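Local coordinates for probable UTP--glucose-1-phosphate uridylyltransferase YngB (Bacillus subtilis, PDB 7O2N), which catalyses the formation of UDP-glucose from glucose-1-phosphate and UTP, supplying glycolipid synthesis and wall teichoic acid glucosylation during anaerobic fermentative growth, at residues Ala141-Met146 with Gly205-Leu209. Sequence-based numbering, arbitrary orientation.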
ATOM      1  N   ALA A 141      19.588   3.429 -13.308  1.00 59.12           N
ATOM      2  CA  ALA A 141      19.185   3.152 -14.680  1.00 59.56           C
ATOM      3  C   ALA A 141      19.291   4.398 -15.558  1.00 60.85           C
ATOM      4  O   ALA A 141      19.922   4.341 -16.609  1.00 55.86           O
ATOM      5  CB  ALA A 141      17.794   2.571 -14.701  1.00 65.49           C
ATOM      6  N   LEU A 142      18.670   5.511 -15.125  1.00 58.19           N
ATOM      7  CA  LEU A 142      18.612   6.725 -15.933  1.00 56.26           C
ATOM      8  C   LEU A 142      20.008   7.280 -16.215  1.00 57.45           C
ATOM      9  O   LEU A 142      20.269   7.690 -17.346  1.00 48.60           O
ATOM     10  CB  LEU A 142      17.728   7.769 -15.246  1.00 56.37           C
ATOM     11  CG  LEU A 142      17.701   9.154 -15.886  1.00 54.29           C
ATOM     12  CD1 LEU A 142      16.893   9.120 -17.175  1.00 52.94           C
ATOM     13  CD2 LEU A 142      17.100  10.153 -14.903  1.00 53.80           C
ATOM     14  N   ARG A 143      20.882   7.283 -15.190  1.00 57.76           N
ATOM     15  CA  ARG A 143      22.262   7.729 -15.330  1.00 59.23           C
ATOM     16  C   ARG A 143      22.895   7.103 -16.567  1.00 60.49           C
ATOM     17  O   ARG A 143      23.665   7.753 -17.255  1.00 61.94           O
ATOM     18  CB  ARG A 143      23.113   7.232 -14.161  1.00 60.86           C
ATOM     19  CG  ARG A 143      24.543   7.743 -14.197  1.00 57.53           C
ATOM     20  CD  ARG A 143      24.596   8.873 -13.201  1.00 76.67           C
ATOM     21  NE  ARG A 143      25.794   9.684 -13.308  1.00 91.23           N
ATOM     22  CZ  ARG A 143      26.167  10.343 -14.400  1.00 96.25           C
ATOM     23  NH1 ARG A 143      25.440  10.285 -15.498  1.00 88.60           N
ATOM     24  NH2 ARG A 143      27.259  11.080 -14.378  1.00113.00           N
ATOM     25  N   GLN A 144      22.574   5.824 -16.810  1.00 61.66           N
ATOM     26  CA  GLN A 144      23.129   5.045 -17.901  1.00 56.04           C
ATOM     27  C   GLN A 144      22.659   5.588 -19.247  1.00 57.62           C
ATOM     28  O   GLN A 144      23.451   5.604 -20.186  1.00 76.54           O
ATOM     29  CB  GLN A 144      22.760   3.569 -17.753  1.00 55.93           C
ATOM     30  CG  GLN A 144      23.222   2.908 -16.453  1.00 52.70           C
ATOM     31  CD  GLN A 144      22.734   1.479 -16.347  1.00 57.31           C
ATOM     32  OE1 GLN A 144      22.344   0.850 -17.344  1.00 52.00           O
ATOM     33  NE2 GLN A 144      22.727   0.950 -15.126  1.00 55.93           N
ATOM     34  N   LEU A 145      21.386   6.013 -19.338  1.00 57.77           N
ATOM     35  CA  LEU A 145      20.847   6.647 -20.539  1.00 58.72           C
ATOM     36  C   LEU A 145      21.545   7.978 -20.788  1.00 63.98           C
ATOM     37  O   LEU A 145      21.759   8.357 -21.946  1.00 64.28           O
ATOM     38  CB  LEU A 145      19.356   6.934 -20.350  1.00 58.19           C
ATOM     39  CG  LEU A 145      18.398   5.838 -20.783  1.00 63.25           C
ATOM     40  CD1 LEU A 145      18.068   4.977 -19.583  1.00 77.57           C
ATOM     41  CD2 LEU A 145      17.126   6.448 -21.346  1.00 60.69           C
ATOM     42  N   MET A 146      21.845   8.684 -19.678  1.00 63.83           N
ATOM     43  CA  MET A 146      22.410  10.023 -19.730  1.00 66.72           C
ATOM     44  C   MET A 146      23.829   9.943 -20.305  1.00 72.51           C
ATOM     45  O   MET A 146      24.279  10.836 -21.033  1.00 74.26           O
ATOM     46  CB  MET A 146      22.429  10.682 -18.342  1.00 60.35           C
ATOM     47  CG  MET A 146      21.121  11.357 -17.913  1.00 56.20           C
ATOM     48  SD  MET A 146      20.954  11.542 -16.071  1.00 65.24           S
ATOM     49  CE  MET A 146      22.233  12.746 -15.732  1.00 68.09           C
ATOM     50  N   GLY A 205      10.271   2.384 -20.079  1.00 50.21           N
ATOM     51  CA  GLY A 205       9.845   3.716 -19.663  1.00 56.46           C
ATOM     52  C   GLY A 205      10.968   4.596 -19.106  1.00 58.51           C
ATOM     53  O   GLY A 205      10.837   5.219 -18.057  1.00 61.45           O
ATOM     54  N   ARG A 206      12.098   4.627 -19.813  1.00 60.02           N
ATOM     55  CA  ARG A 206      13.155   5.591 -19.554  1.00 58.29           C
ATOM     56  C   ARG A 206      13.504   6.249 -20.883  1.00 61.05           C
ATOM     57  O   ARG A 206      13.572   5.566 -21.900  1.00 59.95           O
ATOM     58  CB  ARG A 206      14.328   4.909 -18.859  1.00 47.02           C
ATOM     59  CG  ARG A 206      13.960   4.430 -17.469  1.00 42.27           C
ATOM     60  CD  ARG A 206      15.139   3.848 -16.714  1.00 46.77           C
ATOM     61  NE  ARG A 206      14.710   3.278 -15.442  1.00 49.92           N
ATOM     62  CZ  ARG A 206      13.889   2.228 -15.303  1.00 54.76           C
ATOM     63  NH1 ARG A 206      13.355   1.620 -16.359  1.00 53.50           N
ATOM     64  NH2 ARG A 206      13.589   1.814 -14.085  1.00 52.41           N
ATOM     65  N   TYR A 207      13.597   7.586 -20.880  1.00 62.65           N
ATOM     66  CA  TYR A 207      13.961   8.347 -22.069  1.00 58.97           C
ATOM     67  C   TYR A 207      14.809   9.545 -21.654  1.00 54.05           C
ATOM     68  O   TYR A 207      14.606  10.086 -20.576  1.00 54.70           O
ATOM     69  CB  TYR A 207      12.734   8.873 -22.810  1.00 45.58           C
ATOM     70  CG  TYR A 207      11.653   7.877 -23.121  1.00 51.34           C
ATOM     71  CD1 TYR A 207      10.854   7.316 -22.128  1.00 53.92           C
ATOM     72  CD2 TYR A 207      11.338   7.572 -24.440  1.00 55.97           C
ATOM     73  CE1 TYR A 207       9.820   6.435 -22.430  1.00 52.69           C
ATOM     74  CE2 TYR A 207      10.291   6.715 -24.767  1.00 52.52           C
ATOM     75  CZ  TYR A 207       9.537   6.132 -23.757  1.00 54.06           C
ATOM     76  OH  TYR A 207       8.513   5.288 -24.079  1.00 51.08           O
ATOM     77  N   VAL A 208      15.777   9.906 -22.501  1.00 47.44           N
ATOM     78  CA  VAL A 208      16.332  11.242 -22.511  1.00 47.57           C
ATOM     79  C   VAL A 208      15.969  11.876 -23.853  1.00 53.68           C
ATOM     80  O   VAL A 208      16.039  11.225 -24.887  1.00 59.48           O
ATOM     81  CB  VAL A 208      17.835  11.219 -22.209  1.00 46.50           C
ATOM     82  CG1 VAL A 208      18.482  12.574 -22.435  1.00 53.17           C
ATOM     83  CG2 VAL A 208      18.062  10.787 -20.777  1.00 45.23           C
ATOM     84  N   LEU A 209      15.488  13.127 -23.812  1.00 61.63           N
ATOM     85  CA  LEU A 209      14.951  13.788 -24.991  1.00 67.11           C
ATOM     86  C   LEU A 209      15.541  15.187 -25.172  1.00 72.77           C
ATOM     87  O   LEU A 209      16.120  15.772 -24.250  1.00 77.82           O
ATOM     88  CB  LEU A 209      13.425  13.863 -24.872  1.00 63.66           C
ATOM     89  CG  LEU A 209      12.696  12.527 -24.859  1.00 55.96           C
ATOM     90  CD1 LEU A 209      11.195  12.758 -24.972  1.00 55.04           C
ATOM     91  CD2 LEU A 209      13.188  11.636 -25.992  1.00 55.55           C
TER
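Two first torsions set up the meeting of Arg206 with Ala141 and of Val208 with Leu142. Arg206 turns CG opposite its own carbonyl carbon (chi1 -66°) and then runs extended to NE, so its aliphatic stem passes alongside helix 141-152 and reaches the methyl of Ala141, with CD of Arg206 3.6 Å from CB of Ala141. Val208 holds CG1 anti to the backbone N (chi1 171°), which leaves CG2 as the branch presented to the helix. CG2 of Val208 sits among three helix side chains: CD1 of Leu142 lies 4.1 Å from it, CB of Leu145 is equally near, and CG of Met146 completes the group. The side chains of Leu142 and Val208 cross at about a right angle, as do those of Leu145 and Arg206. In the latter pair CD1 of Leu145 lies 3.8 Å from CB of Arg206, while CD2 settles on the strand backbone, 3.7 Å from the carbonyl carbon C of Arg206. A helix laid over a central sheet, as here, is the layered alpha/beta architecture of the GT-A nucleotidyltransferases. Strand 206-210 runs between strands 125-129 and 156-161, antiparallel to both, and the segment axes of helix and strand pass 8.4 Å apart at 35°. Arg206 and Val208 face the helix; Tyr207, between them, points its side chain to the other side of the sheet, where it packs on helix 230-240. No hydrogen bond joins the two segments, and the polar end of Arg206 is satisfied by others: NH2 forms a salt bridge with Asp133 and NE one with Glu44, two carboxylates that probably balance the buried guanidinium charge and hold it beside Ala141.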